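Local coordinates for zinc uptake regulation protein (Escherichia coli, PDB 4MTE) that represses the zinc-uptake genes by binding their operator DNA with zinc as its cofactor, at residues 91-94 against 95-98; 2-6 against 7-11; 118-121 against 122-126; 56-59 against 60-64. One frame throughout, in Å; residues are numbered along the deposited sequence.

Interaction 1 of 4, residues 91-94 against 95-98; sequences FDQP and THTS. With ZN (zinc ion), chain N.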
loop_
_atom_site.group_PDB
_atom_site.type_symbol
_atom_site.label_atom_id
_atom_site.label_comp_id
_atom_site.label_asym_id
_atom_site.label_seq_id
_atom_site.Cartn_x
_atom_site.Cartn_y
_atom_site.Cartn_z
ATOM N N PHE D 91 33.136 -8.304 15.463
ATOM C CA PHE D 91 32.839 -9.594 16.089
ATOM C C PHE D 91 34.100 -10.432 16.317
ATOM O O PHE D 91 34.024 -11.545 16.837
ATOM C CB PHE D 91 31.784 -10.379 15.291
ATOM C CG PHE D 91 32.232 -10.815 13.918
ATOM C CD1 PHE D 91 33.159 -11.833 13.761
ATOM C CD2 PHE D 91 31.695 -10.230 12.783
ATOM C CE1 PHE D 91 33.561 -12.236 12.503
ATOM C CE2 PHE D 91 32.093 -10.635 11.523
ATOM C CZ PHE D 91 33.024 -11.640 11.384
ATOM N N ASP D 92 35.252 -9.893 15.929
ATOM C CA ASP D 92 36.531 -10.557 16.182
ATOM C C ASP D 92 36.895 -10.476 17.666
ATOM O O ASP D 92 37.674 -11.286 18.170
ATOM C CB ASP D 92 37.647 -9.954 15.321
ATOM C CG ASP D 92 37.667 -8.438 15.359
ATOM O OD1 ASP D 92 36.618 -7.834 15.668
ATOM O OD2 ASP D 92 38.730 -7.850 15.071
ATOM N N GLN D 93 36.323 -9.492 18.353
ATOM C CA GLN D 93 36.461 -9.353 19.799
ATOM C C GLN D 93 35.282 -10.055 20.471
ATOM O O GLN D 93 34.344 -10.469 19.787
ATOM C CB GLN D 93 36.484 -7.870 20.183
ATOM C CG GLN D 93 35.260 -7.087 19.727
ATOM C CD GLN D 93 35.215 -5.681 20.291
ATOM O OE1 GLN D 93 34.169 -5.215 20.744
ATOM N NE2 GLN D 93 36.351 -4.992 20.258
ATOM N N PRO D 94 35.324 -10.205 21.806
ATOM C CA PRO D 94 34.129 -10.708 22.493
ATOM C C PRO D 94 32.917 -9.818 22.229
ATOM O O PRO D 94 33.096 -8.640 21.914
ATOM C CB PRO D 94 34.526 -10.675 23.978
ATOM C CG PRO D 94 35.779 -9.846 24.046
ATOM C CD PRO D 94 36.457 -10.046 22.734
ATOM N N THR D 95 31.714 -10.379 22.347
ATOM C CA THR D 95 30.477 -9.669 22.016
ATOM C C THR D 95 30.425 -8.275 22.635
ATOM O O THR D 95 31.001 -8.033 23.696
ATOM C CB THR D 95 29.236 -10.470 22.446
ATOM O OG1 THR D 95 29.334 -10.804 23.836
ATOM C CG2 THR D 95 29.122 -11.747 21.625
ATOM N N HIS D 96 29.719 -7.370 21.966
ATOM C CA HIS D 96 29.861 -5.944 22.220
ATOM C C HIS D 96 28.532 -5.203 22.219
ATOM O O HIS D 96 27.504 -5.740 21.801
ATOM C CB HIS D 96 30.743 -5.346 21.126
ATOM C CG HIS D 96 30.223 -5.595 19.743
ATOM N ND1 HIS D 96 30.315 -6.823 19.125
ATOM C CD2 HIS D 96 29.588 -4.780 18.868
ATOM C CE1 HIS D 96 29.768 -6.752 17.925
ATOM N NE2 HIS D 96 29.319 -5.523 17.745
ATOM N N THR D 97 28.577 -3.964 22.697
ATOM C CA THR D 97 27.505 -3.002 22.482
ATOM C C THR D 97 27.978 -2.079 21.372
ATOM O O THR D 97 29.182 -1.891 21.193
ATOM C CB THR D 97 27.208 -2.169 23.746
ATOM O OG1 THR D 97 26.118 -1.276 23.485
ATOM C CG2 THR D 97 28.435 -1.360 24.177
ATOM N N SER D 98 27.043 -1.499 20.628
ATOM C CA SER D 98 27.413 -0.640 19.513
ATOM C C SER D 98 26.359 0.408 19.206
ATOM O O SER D 98 25.175 0.224 19.488
ATOM C CB SER D 98 27.658 -1.478 18.263
ATOM O OG SER D 98 26.455 -2.060 17.794
HETATM ZN ZN ZN N . 28.890 -5.272 15.793
#
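The zinc site formed by His77, Cys88, His96 and Glu111 takes its third ligand from a loop in which the side chain of Gln93 reaches along the chain to His96. His96 bonds the zinc ion through NE2 at 2.0 Å; an imidazole probably suits the place because its nitrogen can offer a lone pair to the metal. A first torsion of 56° wedges CG between the backbone N and the carbonyl carbon, which sets the ring with NE2 on the zinc ion and CB beside the Gln93 amide. Gln93 OE1, carried on a chain extended beyond CG, lies 3.4 Å from His96 CB. The two side chains cross at about a right angle, with amide and ring planes 76° apart, and the touch is van der Waals in kind, with no hydrogen bond. Between them the ring of Pro94 restricts its own phi. The backbone N of Gln93 makes a weak bond to Asp92 OD1. The loop runs from strand 84-87 to strand 99-103; at its start Phe91 packs on Gln12 of helix 6-20 and meets the ring of Phe75, while the rings of His96 and His77 of strand 76-79 meet nearly at right angles.

Interaction 2 of 4, residues 2-6 against 7-11; sequences EKTTT and QELLA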
loop_
_atom_site.group_PDB
_atom_site.type_symbol
_atom_site.label_atom_id
_atom_site.label_comp_id
_atom_site.label_asym_id
_atom_site.label_seq_id
_atom_site.Cartn_x
_atom_site.Cartn_y
_atom_site.Cartn_z
ATOM N N GLU D 2 45.210 -0.614 12.718
ATOM C CA GLU D 2 44.449 -0.827 11.495
ATOM C C GLU D 2 43.354 -1.864 11.729
ATOM O O GLU D 2 43.630 -2.981 12.169
ATOM C CB GLU D 2 45.375 -1.289 10.370
ATOM C CG GLU D 2 44.721 -1.346 8.993
ATOM C CD GLU D 2 44.588 0.019 8.338
ATOM O OE1 GLU D 2 44.798 1.041 9.025
ATOM O OE2 GLU D 2 44.276 0.066 7.129
ATOM N N LYS D 3 42.115 -1.489 11.425
ATOM C CA LYS D 3 40.964 -2.356 11.654
ATOM C C LYS D 3 41.022 -3.640 10.837
ATOM O O LYS D 3 41.811 -3.766 9.899
ATOM C CB LYS D 3 39.665 -1.613 11.333
ATOM C CG LYS D 3 39.260 -0.588 12.377
ATOM C CD LYS D 3 38.759 -1.262 13.646
ATOM C CE LYS D 3 38.261 -0.243 14.658
ATOM N NZ LYS D 3 37.712 -0.887 15.882
ATOM N N THR D 4 40.166 -4.590 11.201
ATOM C CA THR D 4 40.096 -5.875 10.522
ATOM C C THR D 4 39.505 -5.705 9.127
ATOM O O THR D 4 38.507 -5.010 8.943
ATOM C CB THR D 4 39.234 -6.881 11.315
ATOM O OG1 THR D 4 39.658 -6.909 12.683
ATOM C CG2 THR D 4 39.346 -8.279 10.723
ATOM N N THR D 5 40.130 -6.349 8.146
ATOM C CA THR D 5 39.655 -6.303 6.771
ATOM C C THR D 5 38.375 -7.119 6.644
ATOM O O THR D 5 38.089 -7.980 7.474
ATOM C CB THR D 5 40.714 -6.862 5.794
ATOM O OG1 THR D 5 41.962 -6.190 6.001
ATOM C CG2 THR D 5 40.284 -6.682 4.332
ATOM N N THR D 6 37.607 -6.827 5.600
ATOM C CA THR D 6 36.375 -7.546 5.304
ATOM C C THR D 6 36.597 -9.056 5.159
ATOM O O THR D 6 35.808 -9.849 5.663
ATOM C CB THR D 6 35.730 -6.981 4.018
ATOM O OG1 THR D 6 35.357 -5.616 4.236
ATOM C CG2 THR D 6 34.501 -7.766 3.626
ATOM N N GLN D 7 37.669 -9.446 4.476
ATOM C CA GLN D 7 37.951 -10.860 4.213
ATOM C C GLN D 7 38.366 -11.613 5.480
ATOM O O GLN D 7 37.982 -12.777 5.701
ATOM C CB GLN D 7 39.047 -10.979 3.148
ATOM C CG GLN D 7 38.655 -10.388 1.802
ATOM C CD GLN D 7 37.397 -11.019 1.235
ATOM O OE1 GLN D 7 36.451 -10.322 0.866
ATOM N NE2 GLN D 7 37.380 -12.346 1.166
ATOM N N GLU D 8 39.158 -10.939 6.307
ATOM C CA GLU D 8 39.594 -11.487 7.581
ATOM C C GLU D 8 38.378 -11.820 8.444
ATOM O O GLU D 8 38.368 -12.823 9.157
ATOM C CB GLU D 8 40.512 -10.491 8.296
ATOM C CG GLU D 8 41.802 -10.190 7.533
ATOM C CD GLU D 8 42.682 -9.164 8.224
ATOM O OE1 GLU D 8 42.142 -8.177 8.766
ATOM O OE2 GLU D 8 43.918 -9.345 8.226
ATOM N N LEU D 9 37.347 -10.984 8.360
ATOM C CA LEU D 9 36.106 -11.224 9.088
ATOM C C LEU D 9 35.439 -12.512 8.611
ATOM O O LEU D 9 34.894 -13.268 9.415
ATOM C CB LEU D 9 35.139 -10.047 8.925
ATOM C CG LEU D 9 35.473 -8.748 9.665
ATOM C CD1 LEU D 9 34.460 -7.664 9.311
ATOM C CD2 LEU D 9 35.523 -8.961 11.174
ATOM N N LEU D 10 35.487 -12.763 7.306
ATOM C CA LEU D 10 34.872 -13.958 6.735
ATOM C C LEU D 10 35.624 -15.206 7.178
ATOM O O LEU D 10 35.018 -16.185 7.631
ATOM C CB LEU D 10 34.856 -13.877 5.208
ATOM C CG LEU D 10 34.227 -12.612 4.627
ATOM C CD1 LEU D 10 34.295 -12.630 3.105
ATOM C CD2 LEU D 10 32.789 -12.435 5.108
ATOM N N ALA D 11 36.947 -15.168 7.047
ATOM C CA ALA D 11 37.781 -16.268 7.528
ATOM C C ALA D 11 37.482 -16.526 9.006
ATOM O O ALA D 11 37.225 -17.665 9.432
ATOM C CB ALA D 11 39.252 -15.933 7.337
#
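Glu8 reaches back from the first turn of its helix and crosses Thr5 and Thr4 at a slant, its OE1 meeting the backbone N of Thr5. Thr5 stands at the N-cap, and its N-H points almost straight at Glu8 OE1, 2.8 Å away at 166°, meeting that oxygen on its anti side and 28° out of the carboxylate plane. This is the Glu8-to-Thr5 N half of a capping box; the reciprocal bond, from Thr5 OG1 to Glu8 N, is absent, and OG1 gives OE1 a weak, long one instead. With chi2 at 178° the glutamate chain is stretched far enough to span the turn, and its negative charge so near a helix N-terminus is probably favourable. Thr4 brings its methyl alongside, CG2 lying 3.5 Å from Glu8 CB and 3.9 Å from Leu9 CD2, while its OG1 bonds to Asp92. Leu9 N is held by Thr5 O at 3.2 Å. Cutting Leu9 back to an alanine would probably open a gap beside His89 and Phe91 and leave the Thr4 methyl without its apolar neighbour. Helix 6-20 thus starts with one flank on the 89-91 loop and another on helix 26-36, where Leu10 packs on Leu32 and Ser36, and Thr6 on Ser36.

Interaction 3 of 4, residues 118-121 against 122-126; sequences EDIM and HTLAA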
loop_
_atom_site.group_PDB
_atom_site.type_symbol
_atom_site.label_atom_id
_atom_site.label_comp_id
_atom_site.label_asym_id
_atom_site.label_seq_id
_atom_site.Cartn_x
_atom_site.Cartn_y
_atom_site.Cartn_z
ATOM N N GLU D 118 26.305 2.249 27.208
ATOM C CA GLU D 118 25.864 1.072 27.945
ATOM C C GLU D 118 25.778 1.381 29.438
ATOM O O GLU D 118 24.789 1.050 30.101
ATOM C CB GLU D 118 26.849 -0.077 27.713
ATOM C CG GLU D 118 26.420 -1.421 28.289
ATOM C CD GLU D 118 25.543 -2.225 27.343
ATOM O OE1 GLU D 118 25.089 -1.671 26.319
ATOM O OE2 GLU D 118 25.311 -3.419 27.627
ATOM N N ASP D 119 26.819 2.026 29.955
ATOM C CA ASP D 119 26.881 2.387 31.368
ATOM C C ASP D 119 25.743 3.323 31.771
ATOM O O ASP D 119 25.056 3.081 32.765
ATOM C CB ASP D 119 28.225 3.041 31.692
ATOM C CG ASP D 119 29.379 2.056 31.660
ATOM O OD1 ASP D 119 29.233 0.984 31.037
ATOM O OD2 ASP D 119 30.433 2.359 32.256
ATOM N N ILE D 120 25.550 4.391 31.003
ATOM C CA ILE D 120 24.495 5.360 31.287
ATOM C C ILE D 120 23.126 4.696 31.214
ATOM O O ILE D 120 22.253 4.961 32.038
ATOM C CB ILE D 120 24.530 6.545 30.297
ATOM C CG1 ILE D 120 25.813 7.354 30.484
ATOM C CG2 ILE D 120 23.321 7.463 30.496
ATOM C CD1 ILE D 120 26.094 8.325 29.351
ATOM N N MET D 121 22.945 3.839 30.215
ATOM C CA MET D 121 21.689 3.126 30.033
ATOM C C MET D 121 21.425 2.208 31.220
ATOM O O MET D 121 20.306 2.143 31.728
ATOM C CB MET D 121 21.728 2.317 28.737
ATOM C CG MET D 121 21.530 3.160 27.483
ATOM S SD MET D 121 19.797 3.539 27.151
ATOM C CE MET D 121 19.707 5.246 27.671
ATOM N N HIS D 122 22.459 1.504 31.663
ATOM C CA HIS D 122 22.344 0.660 32.846
ATOM C C HIS D 122 22.039 1.504 34.078
ATOM O O HIS D 122 21.226 1.121 34.920
ATOM C CB HIS D 122 23.623 -0.147 33.058
ATOM C CG HIS D 122 23.576 -1.516 32.455
ATOM N ND1 HIS D 122 22.858 -2.550 33.014
ATOM C CD2 HIS D 122 24.152 -2.019 31.337
ATOM C CE1 HIS D 122 22.996 -3.633 32.270
ATOM N NE2 HIS D 122 23.776 -3.337 31.246
ATOM N N THR D 123 22.687 2.660 34.171
ATOM C CA THR D 123 22.477 3.572 35.290
ATOM C C THR D 123 21.035 4.067 35.314
ATOM O O THR D 123 20.401 4.110 36.368
ATOM C CB THR D 123 23.435 4.782 35.217
ATOM O OG1 THR D 123 24.791 4.324 35.275
ATOM C CG2 THR D 123 23.181 5.758 36.365
ATOM N N LEU D 124 20.520 4.438 34.147
ATOM C CA LEU D 124 19.144 4.904 34.029
ATOM C C LEU D 124 18.180 3.758 34.297
ATOM O O LEU D 124 17.135 3.942 34.919
ATOM C CB LEU D 124 18.890 5.481 32.635
ATOM C CG LEU D 124 19.241 6.956 32.433
ATOM C CD1 LEU D 124 19.161 7.324 30.958
ATOM C CD2 LEU D 124 18.319 7.850 33.256
ATOM N N ALA D 125 18.549 2.571 33.828
ATOM C CA ALA D 125 17.732 1.381 34.023
ATOM C C ALA D 125 17.764 0.940 35.481
ATOM O O ALA D 125 16.804 0.357 35.978
ATOM C CB ALA D 125 18.220 0.253 33.121
ATOM N N ALA D 126 18.874 1.222 36.160
ATOM C CA ALA D 126 19.070 0.796 37.544
ATOM C C ALA D 126 18.217 1.580 38.541
ATOM O O ALA D 126 17.759 1.020 39.539
ATOM C CB ALA D 126 20.548 0.895 37.924
#
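His122 and Met121, with Leu124 after them, account for most of the surface buried along this length of helix 115-127. The ring of His122 lies beside the Glu118 side chain one turn earlier, both pointing the same way, with carboxylate and ring planes 63° apart. Its CD2 edge does the touching: Glu118 CG sits in the ring plane 3.8 Å from His122 CD2, and Glu118 O is also at this edge. Glu118 is bent at chi2, and its OE1 is taken by Thr97 OG1, so its polar end is engaged with the loop before strand 99-103. On another flank Met121, bent twice beyond CG, folds its methyl CE to 3.9 Å from Leu124 CD1, the two chains crossing at an angle. Ile120 joins from one turn back, with Ile120 CG2 alongside Leu124 CD1 at 4.2 Å. A flexible thioether and two branched aliphatic chains can fill an apolar surface without needing polar partners. That surface faces two neighbours: Met121 and Ala125 touch Leu132 of strand 131-140, and in the second subunit Ile120 meets Ile120, Met121 meets Ala99, Leu124 meets Glu112 and Ala125 meets Phe101. The backbone supplies regular helical bonds, among them His122 N to Glu118 O at 2.8 Å. Thr123 adds one more, its OG1 donating to Asp119 O at 2.8 Å from above the carbonyl plane, so this oxygen accepts twice. The chemistry is therefore amphipathic: His122 and Thr123 stand exposed, the threonine hydroxyl spent on the helix itself, while strand 131-140 and the second subunit share the apolar flank.

Interaction 4 of 4, residues 56-59 against 60-64; sequences PQAK and PPTVY. With nucleotides of chain F; nucleotides of chain E.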
loop_
_atom_site.group_PDB
_atom_site.type_symbol
_atom_site.label_atom_id
_atom_site.label_comp_id
_atom_site.label_asym_id
_atom_site.label_seq_id
_atom_site.Cartn_x
_atom_site.Cartn_y
_atom_site.Cartn_z
ATOM N N PRO D 56 19.239 -18.321 -8.547
ATOM C CA PRO D 56 17.971 -17.733 -9.002
ATOM C C PRO D 56 16.756 -18.387 -8.358
ATOM O O PRO D 56 15.687 -17.783 -8.286
ATOM C CB PRO D 56 17.977 -18.010 -10.507
ATOM C CG PRO D 56 18.853 -19.202 -10.667
ATOM C CD PRO D 56 19.925 -19.042 -9.634
ATOM N N GLN D 57 16.934 -19.616 -7.885
ATOM C CA GLN D 57 15.862 -20.367 -7.247
ATOM C C GLN D 57 15.610 -19.883 -5.821
ATOM O O GLN D 57 14.733 -20.399 -5.128
ATOM C CB GLN D 57 16.216 -21.855 -7.230
ATOM C CG GLN D 57 16.477 -22.439 -8.606
ATOM C CD GLN D 57 15.289 -22.282 -9.535
ATOM O OE1 GLN D 57 14.137 -22.358 -9.106
ATOM N NE2 GLN D 57 15.564 -22.051 -10.813
ATOM N N ALA D 58 16.374 -18.882 -5.393
ATOM C CA ALA D 58 16.290 -18.381 -4.027
ATOM C C ALA D 58 15.009 -17.584 -3.796
ATOM O O ALA D 58 14.545 -16.854 -4.674
ATOM C CB ALA D 58 17.512 -17.533 -3.697
ATOM N N LYS D 59 14.451 -17.740 -2.599
ATOM C CA LYS D 59 13.234 -17.053 -2.192
ATOM C C LYS D 59 13.529 -16.356 -0.855
ATOM O O LYS D 59 14.627 -16.505 -0.317
ATOM C CB LYS D 59 12.092 -18.066 -2.049
ATOM C CG LYS D 59 11.999 -19.097 -3.171
ATOM C CD LYS D 59 11.473 -18.504 -4.467
ATOM C CE LYS D 59 10.574 -19.499 -5.188
ATOM N NZ LYS D 59 11.240 -20.817 -5.381
ATOM N N PRO D 60 12.564 -15.589 -0.317
ATOM C CA PRO D 60 12.784 -14.863 0.946
ATOM C C PRO D 60 13.182 -15.735 2.152
ATOM O O PRO D 60 14.078 -15.331 2.900
ATOM C CB PRO D 60 11.436 -14.176 1.195
ATOM C CG PRO D 60 10.805 -14.067 -0.160
ATOM C CD PRO D 60 11.244 -15.291 -0.897
ATOM N N PRO D 61 12.531 -16.897 2.348
ATOM C CA PRO D 61 12.898 -17.765 3.476
ATOM C C PRO D 61 14.394 -18.056 3.523
ATOM O O PRO D 61 14.974 -18.149 4.602
ATOM C CB PRO D 61 12.129 -19.055 3.188
ATOM C CG PRO D 61 10.949 -18.622 2.387
ATOM C CD PRO D 61 11.438 -17.478 1.545
ATOM N N THR D 62 15.007 -18.186 2.352
ATOM C CA THR D 62 16.436 -18.451 2.241
ATOM C C THR D 62 17.224 -17.337 2.925
ATOM O O THR D 62 18.016 -17.568 3.853
ATOM C CB THR D 62 16.848 -18.516 0.758
ATOM O OG1 THR D 62 15.879 -19.276 0.025
ATOM C CG2 THR D 62 18.217 -19.146 0.598
ATOM N N VAL D 63 16.975 -16.120 2.460
ATOM C CA VAL D 63 17.641 -14.934 2.970
ATOM C C VAL D 63 17.368 -14.756 4.456
ATOM O O VAL D 63 18.281 -14.491 5.231
ATOM C CB VAL D 63 17.174 -13.676 2.204
ATOM C CG1 VAL D 63 17.838 -12.412 2.757
ATOM C CG2 VAL D 63 17.465 -13.831 0.717
ATOM N N TYR D 64 16.111 -14.909 4.853
ATOM C CA TYR D 64 15.724 -14.679 6.243
ATOM C C TYR D 64 16.291 -15.734 7.197
ATOM O O TYR D 64 16.687 -15.418 8.320
ATOM C CB TYR D 64 14.202 -14.574 6.358
ATOM C CG TYR D 64 13.702 -13.185 6.031
ATOM C CD1 TYR D 64 13.666 -12.197 7.006
ATOM C CD2 TYR D 64 13.292 -12.848 4.748
ATOM C CE1 TYR D 64 13.225 -10.920 6.717
ATOM C CE2 TYR D 64 12.848 -11.571 4.450
ATOM C CZ TYR D 64 12.818 -10.611 5.438
ATOM O OH TYR D 64 12.376 -9.337 5.148
ATOM P P DA F 21 12.038 -6.941 7.827
ATOM O OP1 DA F 21 12.370 -6.490 9.194
ATOM O OP2 DA F 21 13.106 -7.169 6.830
ATOM O "O5'" DA F 21 11.199 -8.289 7.956
ATOM C "C5'" DA F 21 10.079 -8.281 8.818
ATOM C "C4'" DA F 21 9.347 -9.609 8.777
ATOM O "O4'" DA F 21 8.764 -9.804 7.468
ATOM C "C3'" DA F 21 10.203 -10.849 9.027
ATOM O "O3'" DA F 21 9.875 -11.337 10.317
ATOM C "C2'" DA F 21 9.839 -11.820 7.896
ATOM C "C1'" DA F 21 8.580 -11.193 7.311
ATOM N N9 DA F 21 8.318 -11.468 5.902
ATOM C C8 DA F 21 8.982 -10.988 4.806
ATOM N N7 DA F 21 8.492 -11.415 3.663
ATOM C C5 DA F 21 7.432 -12.223 4.040
ATOM C C6 DA F 21 6.494 -12.980 3.310
ATOM N N6 DA F 21 6.454 -13.058 1.974
ATOM N N1 DA F 21 5.579 -13.665 4.018
ATOM C C2 DA F 21 5.591 -13.605 5.351
ATOM N N3 DA F 21 6.415 -12.933 6.145
ATOM C C4 DA F 21 7.315 -12.262 5.417
ATOM P P DT E 8 12.973 -24.987 -5.820
ATOM O OP1 DT E 8 12.853 -25.726 -7.094
ATOM O OP2 DT E 8 13.747 -23.729 -5.768
ATOM O "O5'" DT E 8 11.509 -24.667 -5.271
ATOM C "C5'" DT E 8 10.587 -25.734 -5.106
ATOM C "C4'" DT E 8 9.294 -25.243 -4.485
ATOM O "O4'" DT E 8 9.456 -25.075 -3.054
ATOM C "C3'" DT E 8 8.793 -23.900 -5.015
ATOM O "O3'" DT E 8 7.537 -24.094 -5.639
ATOM C "C2'" DT E 8 8.706 -23.013 -3.772
ATOM C "C1'" DT E 8 8.585 -24.040 -2.652
ATOM N N1 DT E 8 8.981 -23.570 -1.285
ATOM C C2 DT E 8 8.196 -23.903 -0.199
ATOM O O2 DT E 8 7.175 -24.565 -0.274
ATOM N N3 DT E 8 8.657 -23.424 0.999
ATOM C C4 DT E 8 9.792 -22.667 1.224
ATOM O O4 DT E 8 10.111 -22.289 2.348
ATOM C C5 DT E 8 10.567 -22.356 0.050
ATOM C C7 DT E 8 11.823 -21.539 0.154
ATOM C C6 DT E 8 10.130 -22.818 -1.130
ATOM P P DT F 22 10.544 -12.683 10.877
ATOM O OP1 DT F 22 10.618 -12.554 12.350
ATOM O OP2 DT F 22 11.761 -12.965 10.079
ATOM O "O5'" DT F 22 9.469 -13.806 10.532
ATOM C "C5'" DT F 22 8.135 -13.585 10.951
ATOM C "C4'" DT F 22 7.234 -14.711 10.490
ATOM O "O4'" DT F 22 7.138 -14.701 9.046
ATOM C "C3'" DT F 22 7.705 -16.109 10.874
ATOM O "O3'" DT F 22 6.771 -16.607 11.820
ATOM C "C2'" DT F 22 7.772 -16.874 9.546
ATOM C "C1'" DT F 22 6.924 -16.024 8.612
ATOM N N1 DT F 22 7.308 -16.083 7.180
ATOM C C2 DT F 22 6.493 -16.706 6.261
ATOM O O2 DT F 22 5.436 -17.248 6.540
ATOM N N3 DT F 22 6.975 -16.670 4.977
ATOM C C4 DT F 22 8.148 -16.093 4.527
ATOM O O4 DT F 22 8.478 -16.124 3.344
ATOM C C5 DT F 22 8.947 -15.458 5.544
ATOM C C7 DT F 22 10.248 -14.791 5.193
ATOM C C6 DT F 22 8.491 -15.483 6.802
#
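Lys59 O, the carbonyl at the N-cap of the helix, is gripped twice by Thr62, both bonds weak: from N at 3.2 Å and 131°, and from OG1 at 3.1 Å. With chi1 at -44° the threonine sets its hydroxyl beside its own N, and the two donors converge on one oxygen. Pro60 and Pro61 fill the first turn, where N-H groups have no acceptor within the helix, and their rings stiffen the entry; Pro61 CD packs 3.7 Å from Lys59 CB. This is the start of helix 60-72, which in the winged-helix domain meets the DNA bases. Pro61 CG lies 3.6 Å from O4 of DT22 of chain F, and the Lys59 amine makes a long, weak ion pair with a phosphate. One turn on, the Tyr64 ring lays a face over C2' of DA21 of chain F, and its OH, 2.8 Å from OP2 of that nucleotide, can donate to the phosphate group. A phenylalanine in its place would probably leave the DA21 phosphate group without its hydroxyl partner. Behind the DNA-facing side, helix 44-52 backs the turn, with Pro60 on Tyr45, Val63 on Leu47 and Leu48, and Tyr64 on Ala44.

In the fold
All four contacts are local, yet they lie in different surroundings. Interaction 4 is buried between DNA and helix 44-52, whereas interaction 1 is a surface loop built round a metal ligand. Interactions 2 and 3, both partly buried, are a helix start and a mid-helix turn: one has a carboxylate at the helix N-terminus, the other lies at the dimer interface. Interaction 1 touches both of these through probable side-chain hydrogen bonds, Asp92 with Thr4 and Thr97 with Glu118. Interaction 4, its centre about 39 Å from that of interaction 3, is on the opposite side of the chain's centre. Thus the DNA contact stands apart, while the metal loop is linked to both the helix start and the interface helix.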